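Local coordinates for protein protease (Helicobacter pylori, PDB 5EUF) that probably cleaves the cytoplasmic domain of human junctional adhesion molecule A, acting as a zinc-dependent virulence protease of the M16 family, at residues Asn15-Val20 / Lys211-Leu216; Val35-Gly40 / Leu185-Lys190; Val39-Glu44 / Thr86-Thr91. All coordinates share one frame; numbering follows the deposited sequence.

The three contacts step from the region of strand 18-23 toward the zinc site. Contacts 1 and 2, centres about 12 Å apart, touch where N15, L17 and L216 pack on P189. Contacts 2 and 3, centres about 10 Å apart, share V39 and G40: the V39 side chain packs on Y186, while V39 O and G40 face 86-91. A probable Y37 N to T91 O hydrogen bond (2.8 Å) joins them. Contact 1 lies away from the catalytic residues, whereas the side chains of T91 in contact 3 and Y187 in contact 2 lie about 5 and 6 Å from that of E56, the probable proton acceptor, and that of D89 about 10 Å from the zinc ion.

Contact 1: residues Asn15-Val20 / Lys211-Leu216; sequences NGLQVV and KHFESL
N15 meets F213 and L216 through its amide nitrogen, which supplies both hydrogen bonds between the two segments. ND2 donates to F213 O at 2.7 Å in a bent bond, and to L216 O at 3.0 Å in an almost straight one, with 172° at the hydrogen. Both carbonyl oxygens lie in or close to the plane of the N15 amide, as suits a flat NH2 group, and two partners at that end fix the rotation of the amide. Beside this polar patch, CD2 of L17 rests on F213 CB at 3.6 Å and leans obliquely toward the ring; a branched apolar chain suits this buried spot.

F213 O is gripped twice, since L216 N also reaches it (3.2 Å), from the opposite face of the carbonyl to ND2. That second bond closes a type I beta turn from F213 to L216, next to helix 202-213. On the other segment, N15 forms an Asx turn: its OD1 accepts from L17 N at 3.2 Å. The chi1 of N15, 50°, places CG between the backbone N and the carbonyl carbon, folding the amide back over its own turn while ND2 faces the carbonyls of the F213-L216 turn. G16 takes phi 90° at the bend, a region that glycine enters easily, and the chain then runs into strand 18-23.

Further out, N218 ND2 bonds to N15 O, and the N15 side chain lies on P189. L17 also packs on A192 and V194 of the neighbouring parallel strand and on T209, while F213 and L216 both touch M113 of helix 102-113.

Contact 2: residues Val35-Gly40 / Leu185-Lys190; sequences VLYKVG and LYYQPK
The carbonyl O of Y186 accepts a hydrogen bond from N191 ND2 and is also met by a methyl of V39, CG2, at 3.2 Å. The valine straddles the base of this tyrosine: CG2 lies against Y186 CB as well, and CG1 packs on CB and on CG at 3.5 Å. The two side chains cross at about a right angle, and a short branched residue is well suited to filling the angle between a ring and its own backbone.

The larger part of the contact is a face-to-face stack of Y37 on Y187. The ring centroids are 4.0 Å apart and the planes are inclined by 24°. CD2 of Y187 sits over the centre of the Y37 ring, 3.4 Å above its plane. Y37 has CG anti to its carbonyl carbon (chi1 -70°), which sends the ring from the end of strand 30-37 toward the chain just beyond helix 176-186. Y187 is the first residue to leave the helical conformation there. On the strand side, an inverse gamma turn centred on K38, with a weak V39 N to Y37 O bond, separates the stacked tyrosine from the valine that meets Y186.

Within 185-190, Q188 NE2 donates to L185 O at 2.9 Å, tying the chain beyond the helix back to its last turn, and Q188 OE1 accepts from L219 N.

The cohesion between these segments is thus dispersion and ring stacking. Hydrogen bonds to outside partners complete it: Y187 OH pairs with Y93 OH, which, together with the stack, should fix the direction of a phenol whose side chain lies about 6 Å from that of E56, the likely proton acceptor.

Contact 3: residues Val39-Glu44 / Thr86-Thr91; sequences VGSRNE and TSFDIT
Backbone to backbone, R42 N donates to F88 O at 2.9 Å, in the plane of that carbonyl, and S41 N makes a weak bond to S87 O (3.3 Å). G40 lets the two segments come close: its CA lies 4.2 Å from the CA of D89, and its CA-H points at F88 O as a CH···O contact. G40 CA lies against the carbonyl oxygens of S87 and F88, and a CB there would run into them, so the residue without a side chain suits the place.

One side-chain hydroxyl bonds across. T91 OG1 donates to V39 O at 2.9 Å from above the carbonyl plane, OG1 standing beside its own backbone N (chi1 -62°). N43 OD1 accepts from G40 N through an in-plane lone pair, bracing the turn.

Packing adds S41 OG, set against F88 CA at 3.3 Å, and R42, whose CD passes D89 OD1. The charged atoms stay apart, R42 NE 4.4 Å from D89 OD1, beyond a salt bridge; each group has partners outside, D307 for R42 and Y160 and Q306 for D89.

The contact ties the turn after strand 30-37 to the loop between strands 81-86 and 91-98. V39 turns away from this loop to F182 of helix 176-186, F88 meets F151 of helix 142-154, and T86 OG1 bonds E56 of helix 51-58, which carries the inverted HxxEH zinc motif of M16 peptidases.

Contact 1: residues Asn15-Val20 / Lys211-Leu216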
loop_
_atom_site.group_PDB
_atom_site.type_symbol
_atom_site.label_atom_id
_atom_site.label_comp_id
_atom_site.label_asym_id
_atom_site.label_seq_id
_atom_site.Cartn_x
_atom_site.Cartn_y
_atom_site.Cartn_z
ATOM N N ASN B 15 12.663 23.140 -24.810
ATOM C CA ASN B 15 12.900 21.974 -23.969
ATOM C C ASN B 15 11.627 21.513 -23.269
ATOM O O ASN B 15 11.666 20.639 -22.404
ATOM C CB ASN B 15 13.989 22.275 -22.939
ATOM C CG ASN B 15 13.742 23.566 -22.193
ATOM O OD1 ASN B 15 12.642 24.115 -22.227
ATOM N ND2 ASN B 15 14.768 24.060 -21.512
ATOM N N GLY B 16 10.501 22.111 -23.648
ATOM C CA GLY B 16 9.212 21.723 -23.105
ATOM C C GLY B 16 8.810 22.475 -21.850
ATOM O O GLY B 16 7.728 22.252 -21.307
ATOM N N LEU B 17 9.679 23.365 -21.383
ATOM C CA LEU B 17 9.369 24.183 -20.217
ATOM C C LEU B 17 8.299 25.215 -20.548
ATOM O O LEU B 17 8.425 25.966 -21.518
ATOM C CB LEU B 17 10.622 24.887 -19.693
ATOM C CG LEU B 17 10.382 25.741 -18.443
ATOM C CD1 LEU B 17 10.665 24.939 -17.186
ATOM C CD2 LEU B 17 11.201 27.017 -18.466
ATOM N N GLN B 18 7.247 25.252 -19.738
ATOM C CA GLN B 18 6.176 26.218 -19.924
ATOM C C GLN B 18 6.437 27.475 -19.103
ATOM O O GLN B 18 6.808 27.398 -17.933
ATOM C CB GLN B 18 4.827 25.605 -19.544
ATOM C CG GLN B 18 3.641 26.531 -19.773
ATOM C CD GLN B 18 2.312 25.844 -19.532
ATOM O OE1 GLN B 18 2.262 24.730 -19.009
ATOM N NE2 GLN B 18 1.227 26.505 -19.919
ATOM N N VAL B 19 6.251 28.635 -19.726
ATOM C CA VAL B 19 6.450 29.905 -19.042
ATOM C C VAL B 19 5.158 30.710 -19.040
ATOM O O VAL B 19 4.627 31.046 -20.098
ATOM C CB VAL B 19 7.567 30.743 -19.696
ATOM C CG1 VAL B 19 8.005 31.861 -18.763
ATOM C CG2 VAL B 19 8.747 29.861 -20.055
ATOM N N VAL B 20 4.655 31.014 -17.849
ATOM C CA VAL B 20 3.401 31.745 -17.717
ATOM C C VAL B 20 3.599 33.077 -17.002
ATOM O O VAL B 20 4.061 33.122 -15.859
ATOM C CB VAL B 20 2.343 30.923 -16.958
ATOM C CG1 VAL B 20 1.040 31.702 -16.865
ATOM C CG2 VAL B 20 2.123 29.576 -17.641
ATOM N N LYS B 211 16.435 33.315 -21.207
ATOM C CA LYS B 211 17.844 33.533 -20.912
ATOM C C LYS B 211 18.404 32.436 -20.009
ATOM O O LYS B 211 19.503 31.935 -20.242
ATOM C CB LYS B 211 18.049 34.905 -20.262
ATOM C CG LYS B 211 19.460 35.139 -19.747
ATOM C CD LYS B 211 19.670 36.571 -19.283
ATOM C CE LYS B 211 21.114 36.803 -18.857
ATOM N NZ LYS B 211 21.368 38.216 -18.449
ATOM N N HIS B 212 17.642 32.047 -18.993
ATOM C CA HIS B 212 18.159 31.133 -17.980
ATOM C C HIS B 212 17.714 29.680 -18.151
ATOM O O HIS B 212 18.346 28.772 -17.614
ATOM C CB HIS B 212 17.758 31.623 -16.587
ATOM C CG HIS B 212 18.336 32.955 -16.227
ATOM N ND1 HIS B 212 17.673 34.140 -16.460
ATOM C CD2 HIS B 212 19.519 33.290 -15.661
ATOM C CE1 HIS B 212 18.419 35.149 -16.046
ATOM N NE2 HIS B 212 19.545 34.660 -15.558
ATOM N N PHE B 213 16.642 29.452 -18.900
ATOM C CA PHE B 213 16.045 28.122 -18.932
ATOM C C PHE B 213 16.034 27.444 -20.304
ATOM O O PHE B 213 15.945 26.220 -20.385
ATOM C CB PHE B 213 14.615 28.192 -18.388
ATOM C CG PHE B 213 14.539 28.567 -16.935
ATOM C CD1 PHE B 213 14.544 27.589 -15.952
ATOM C CD2 PHE B 213 14.468 29.895 -16.549
ATOM C CE1 PHE B 213 14.476 27.929 -14.611
ATOM C CE2 PHE B 213 14.400 30.241 -15.211
ATOM C CZ PHE B 213 14.404 29.255 -14.240
ATOM N N GLU B 214 16.122 28.225 -21.375
ATOM C CA GLU B 214 15.996 27.670 -22.721
ATOM C C GLU B 214 17.120 26.692 -23.056
ATOM O O GLU B 214 16.930 25.762 -23.842
ATOM C CB GLU B 214 15.961 28.793 -23.761
ATOM C CG GLU B 214 15.562 28.340 -25.156
ATOM C CD GLU B 214 15.601 29.468 -26.169
ATOM O OE1 GLU B 214 16.591 30.232 -26.180
ATOM O OE2 GLU B 214 14.636 29.591 -26.953
ATOM N N SER B 215 18.284 26.897 -22.449
ATOM C CA SER B 215 19.456 26.084 -22.752
ATOM C C SER B 215 19.565 24.843 -21.864
ATOM O O SER B 215 20.441 24.004 -22.069
ATOM C CB SER B 215 20.726 26.929 -22.627
ATOM O OG SER B 215 20.650 27.796 -21.510
ATOM N N LEU B 216 18.678 24.723 -20.881
ATOM C CA LEU B 216 18.673 23.551 -20.008
ATOM C C LEU B 216 18.181 22.324 -20.768
ATOM O O LEU B 216 17.255 22.411 -21.573
ATOM C CB LEU B 216 17.808 23.791 -18.768
ATOM C CG LEU B 216 18.366 24.797 -17.759
ATOM C CD1 LEU B 216 17.594 24.742 -16.460
ATOM C CD2 LEU B 216 19.845 24.549 -17.509
#

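Contact 2: residues Val35-Gly40 / Leu185-Lys190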
loop_
_atom_site.group_PDB
_atom_site.type_symbol
_atom_site.label_atom_id
_atom_site.label_comp_id
_atom_site.label_asym_id
_atom_site.label_seq_id
_atom_site.Cartn_x
_atom_site.Cartn_y
_atom_site.Cartn_z
ATOM N N VAL B 35 8.326 28.358 -9.612
ATOM C CA VAL B 35 8.750 27.196 -10.379
ATOM C C VAL B 35 7.942 25.988 -9.932
ATOM O O VAL B 35 8.072 25.530 -8.799
ATOM C CB VAL B 35 10.247 26.903 -10.213
ATOM C CG1 VAL B 35 10.595 25.569 -10.856
ATOM C CG2 VAL B 35 11.073 28.019 -10.822
ATOM N N LEU B 36 7.096 25.484 -10.822
ATOM C CA LEU B 36 6.243 24.350 -10.501
ATOM C C LEU B 36 6.759 23.068 -11.143
ATOM O O LEU B 36 7.037 23.032 -12.341
ATOM C CB LEU B 36 4.812 24.607 -10.963
ATOM C CG LEU B 36 4.224 25.990 -10.704
ATOM C CD1 LEU B 36 2.833 26.075 -11.309
ATOM C CD2 LEU B 36 4.188 26.284 -9.217
ATOM N N TYR B 37 6.886 22.016 -10.344
ATOM C CA TYR B 37 7.211 20.703 -10.876
ATOM C C TYR B 37 5.997 19.793 -10.766
ATOM O O TYR B 37 5.399 19.672 -9.695
ATOM C CB TYR B 37 8.403 20.095 -10.140
ATOM C CG TYR B 37 9.721 20.780 -10.424
ATOM C CD1 TYR B 37 10.458 20.468 -11.563
ATOM C CD2 TYR B 37 10.237 21.728 -9.549
ATOM C CE1 TYR B 37 11.666 21.085 -11.822
ATOM C CE2 TYR B 37 11.444 22.350 -9.798
ATOM C CZ TYR B 37 12.153 22.028 -10.937
ATOM O OH TYR B 37 13.354 22.650 -11.190
ATOM N N LYS B 38 5.628 19.155 -11.872
ATOM C CA LYS B 38 4.487 18.244 -11.879
ATOM C C LYS B 38 4.836 16.930 -11.191
ATOM O O LYS B 38 4.738 15.860 -11.791
ATOM C CB LYS B 38 4.021 17.979 -13.311
ATOM C CG LYS B 38 3.638 19.230 -14.083
ATOM C CD LYS B 38 3.251 18.892 -15.513
ATOM C CE LYS B 38 2.787 20.122 -16.272
ATOM N NZ LYS B 38 2.484 19.803 -17.694
ATOM N N VAL B 39 5.267 17.027 -9.934
ATOM C CA VAL B 39 5.639 15.863 -9.139
ATOM C C VAL B 39 5.078 15.962 -7.733
ATOM O O VAL B 39 4.998 17.047 -7.160
ATOM C CB VAL B 39 7.162 15.696 -9.012
ATOM C CG1 VAL B 39 7.513 14.219 -8.903
ATOM C CG2 VAL B 39 7.886 16.347 -10.175
ATOM N N GLY B 40 4.714 14.819 -7.169
ATOM C CA GLY B 40 4.233 14.771 -5.803
ATOM C C GLY B 40 4.390 13.373 -5.248
ATOM O O GLY B 40 5.148 12.566 -5.785
ATOM N N LEU B 185 14.637 12.469 -13.124
ATOM C CA LEU B 185 13.505 12.021 -13.923
ATOM C C LEU B 185 12.345 13.007 -13.864
ATOM O O LEU B 185 11.726 13.309 -14.883
ATOM C CB LEU B 185 13.034 10.642 -13.461
ATOM C CG LEU B 185 11.740 10.122 -14.089
ATOM C CD1 LEU B 185 11.875 10.020 -15.597
ATOM C CD2 LEU B 185 11.355 8.779 -13.491
ATOM N N TYR B 186 12.059 13.515 -12.671
ATOM C CA TYR B 186 10.863 14.320 -12.463
ATOM C C TYR B 186 11.120 15.830 -12.420
ATOM O O TYR B 186 10.175 16.619 -12.431
ATOM C CB TYR B 186 10.165 13.878 -11.178
ATOM C CG TYR B 186 9.489 12.528 -11.288
ATOM C CD1 TYR B 186 8.319 12.374 -12.022
ATOM C CD2 TYR B 186 10.018 11.408 -10.655
ATOM C CE1 TYR B 186 7.695 11.141 -12.127
ATOM C CE2 TYR B 186 9.400 10.172 -10.754
ATOM C CZ TYR B 186 8.241 10.045 -11.492
ATOM O OH TYR B 186 7.623 8.818 -11.594
ATOM N N TYR B 187 12.388 16.233 -12.384
ATOM C CA TYR B 187 12.730 17.656 -12.413
ATOM C C TYR B 187 13.326 18.062 -13.756
ATOM O O TYR B 187 14.234 18.891 -13.822
ATOM C CB TYR B 187 13.703 18.010 -11.286
ATOM C CG TYR B 187 13.051 18.189 -9.934
ATOM C CD1 TYR B 187 12.209 17.216 -9.412
ATOM C CD2 TYR B 187 13.297 19.323 -9.170
ATOM C CE1 TYR B 187 11.616 17.373 -8.175
ATOM C CE2 TYR B 187 12.710 19.489 -7.926
ATOM C CZ TYR B 187 11.872 18.509 -7.435
ATOM O OH TYR B 187 11.283 18.664 -6.200
ATOM N N GLN B 188 12.820 17.464 -14.826
ATOM C CA GLN B 188 13.193 17.875 -16.168
ATOM C C GLN B 188 12.422 19.136 -16.534
ATOM O O GLN B 188 11.316 19.352 -16.040
ATOM C CB GLN B 188 12.909 16.767 -17.179
ATOM C CG GLN B 188 13.481 15.415 -16.807
ATOM C CD GLN B 188 13.274 14.381 -17.895
ATOM O OE1 GLN B 188 13.470 14.662 -19.078
ATOM N NE2 GLN B 188 12.866 13.180 -17.503
ATOM N N PRO B 189 13.012 19.982 -17.390
ATOM C CA PRO B 189 12.337 21.175 -17.910
ATOM C C PRO B 189 10.980 20.853 -18.540
ATOM O O PRO B 189 10.033 21.624 -18.388
ATOM C CB PRO B 189 13.317 21.695 -18.964
ATOM C CG PRO B 189 14.651 21.240 -18.481
ATOM C CD PRO B 189 14.422 19.911 -17.816
ATOM N N LYS B 190 10.893 19.717 -19.228
ATOM C CA LYS B 190 9.646 19.278 -19.850
ATOM C C LYS B 190 8.564 18.987 -18.809
ATOM O O LYS B 190 7.380 18.898 -19.136
ATOM C CB LYS B 190 9.893 18.035 -20.709
#

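Contact 3: residues Val39-Glu44 / Thr86-Thr91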
loop_
_atom_site.group_PDB
_atom_site.type_symbol
_atom_site.label_atom_id
_atom_site.label_comp_id
_atom_site.label_asym_id
_atom_site.label_seq_id
_atom_site.Cartn_x
_atom_site.Cartn_y
_atom_site.Cartn_z
ATOM N N VAL B 39 5.267 17.027 -9.934
ATOM C CA VAL B 39 5.639 15.863 -9.139
ATOM C C VAL B 39 5.078 15.962 -7.733
ATOM O O VAL B 39 4.998 17.047 -7.160
ATOM C CB VAL B 39 7.162 15.696 -9.012
ATOM C CG1 VAL B 39 7.513 14.219 -8.903
ATOM C CG2 VAL B 39 7.886 16.347 -10.175
ATOM N N GLY B 40 4.714 14.819 -7.169
ATOM C CA GLY B 40 4.233 14.771 -5.803
ATOM C C GLY B 40 4.390 13.373 -5.248
ATOM O O GLY B 40 5.148 12.566 -5.785
ATOM N N SER B 41 3.667 13.084 -4.173
ATOM C CA SER B 41 3.710 11.763 -3.568
ATOM C C SER B 41 2.998 10.748 -4.457
ATOM O O SER B 41 3.177 9.541 -4.295
ATOM C CB SER B 41 3.079 11.789 -2.176
ATOM O OG SER B 41 1.709 12.145 -2.241
ATOM N N ARG B 42 2.198 11.246 -5.397
ATOM C CA ARG B 42 1.443 10.379 -6.294
ATOM C C ARG B 42 2.359 9.742 -7.336
ATOM O O ARG B 42 1.988 8.773 -7.999
ATOM C CB ARG B 42 0.319 11.154 -6.986
ATOM C CG ARG B 42 0.750 11.837 -8.266
ATOM C CD ARG B 42 -0.409 12.512 -8.975
ATOM N NE ARG B 42 -0.147 12.612 -10.406
ATOM C CZ ARG B 42 -0.685 11.806 -11.312
ATOM N NH1 ARG B 42 -1.528 10.858 -10.931
ATOM N NH2 ARG B 42 -0.389 11.952 -12.598
ATOM N N ASN B 43 3.559 10.294 -7.474
ATOM C CA ASN B 43 4.547 9.755 -8.397
ATOM C C ASN B 43 5.545 8.850 -7.683
ATOM O O ASN B 43 6.569 8.469 -8.249
ATOM C CB ASN B 43 5.282 10.887 -9.109
ATOM C CG ASN B 43 4.339 11.854 -9.790
ATOM O OD1 ASN B 43 3.980 12.892 -9.228
ATOM N ND2 ASN B 43 3.930 11.520 -11.008
ATOM N N GLU B 44 5.241 8.512 -6.435
ATOM C CA GLU B 44 6.101 7.635 -5.650
ATOM C C GLU B 44 5.561 6.212 -5.625
ATOM O O GLU B 44 4.491 5.928 -6.169
ATOM C CB GLU B 44 6.242 8.156 -4.218
ATOM C CG GLU B 44 6.775 9.572 -4.116
ATOM C CD GLU B 44 6.746 10.090 -2.696
ATOM O OE1 GLU B 44 6.148 9.408 -1.835
ATOM O OE2 GLU B 44 7.319 11.171 -2.437
ATOM N N THR B 86 5.589 20.683 -0.926
ATOM C CA THR B 86 5.266 19.507 -1.719
ATOM C C THR B 86 3.931 18.936 -1.261
ATOM O O THR B 86 3.679 18.810 -0.062
ATOM C CB THR B 86 6.358 18.430 -1.609
ATOM O OG1 THR B 86 6.538 18.072 -0.234
ATOM C CG2 THR B 86 7.673 18.949 -2.158
ATOM N N SER B 87 3.070 18.606 -2.214
ATOM C CA SER B 87 1.801 17.976 -1.883
ATOM C C SER B 87 1.687 16.639 -2.594
ATOM O O SER B 87 2.688 16.067 -3.028
ATOM C CB SER B 87 0.628 18.886 -2.251
ATOM O OG SER B 87 0.634 19.193 -3.634
ATOM N N PHE B 88 0.462 16.144 -2.712
ATOM C CA PHE B 88 0.217 14.873 -3.372
ATOM C C PHE B 88 0.577 14.913 -4.854
ATOM O O PHE B 88 1.075 13.932 -5.406
ATOM C CB PHE B 88 -1.248 14.470 -3.214
ATOM C CG PHE B 88 -1.629 14.102 -1.811
ATOM C CD1 PHE B 88 -2.007 15.076 -0.905
ATOM C CD2 PHE B 88 -1.617 12.778 -1.404
ATOM C CE1 PHE B 88 -2.362 14.737 0.387
ATOM C CE2 PHE B 88 -1.972 12.433 -0.114
ATOM C CZ PHE B 88 -2.345 13.413 0.782
ATOM N N ASP B 89 0.329 16.055 -5.489
ATOM C CA ASP B 89 0.374 16.135 -6.946
ATOM C C ASP B 89 1.429 17.088 -7.492
ATOM O O ASP B 89 1.928 16.898 -8.601
ATOM C CB ASP B 89 -0.998 16.556 -7.478
ATOM C CG ASP B 89 -2.114 15.672 -6.964
ATOM O OD1 ASP B 89 -1.894 14.451 -6.834
ATOM O OD2 ASP B 89 -3.212 16.198 -6.688
ATOM N N ILE B 90 1.767 18.111 -6.717
ATOM C CA ILE B 90 2.607 19.191 -7.222
ATOM C C ILE B 90 3.696 19.601 -6.231
ATOM O O ILE B 90 3.447 19.721 -5.031
ATOM C CB ILE B 90 1.737 20.423 -7.584
ATOM C CG1 ILE B 90 2.603 21.647 -7.886
ATOM C CG2 ILE B 90 0.754 20.739 -6.466
ATOM C CD1 ILE B 90 1.805 22.930 -8.026
ATOM N N THR B 91 4.911 19.781 -6.741
ATOM C CA THR B 91 5.998 20.385 -5.974
ATOM C C THR B 91 6.164 21.839 -6.409
ATOM O O THR B 91 6.256 22.125 -7.603
ATOM C CB THR B 91 7.329 19.633 -6.165
ATOM O OG1 THR B 91 7.198 18.290 -5.686
ATOM C CG2 THR B 91 8.442 20.326 -5.401
#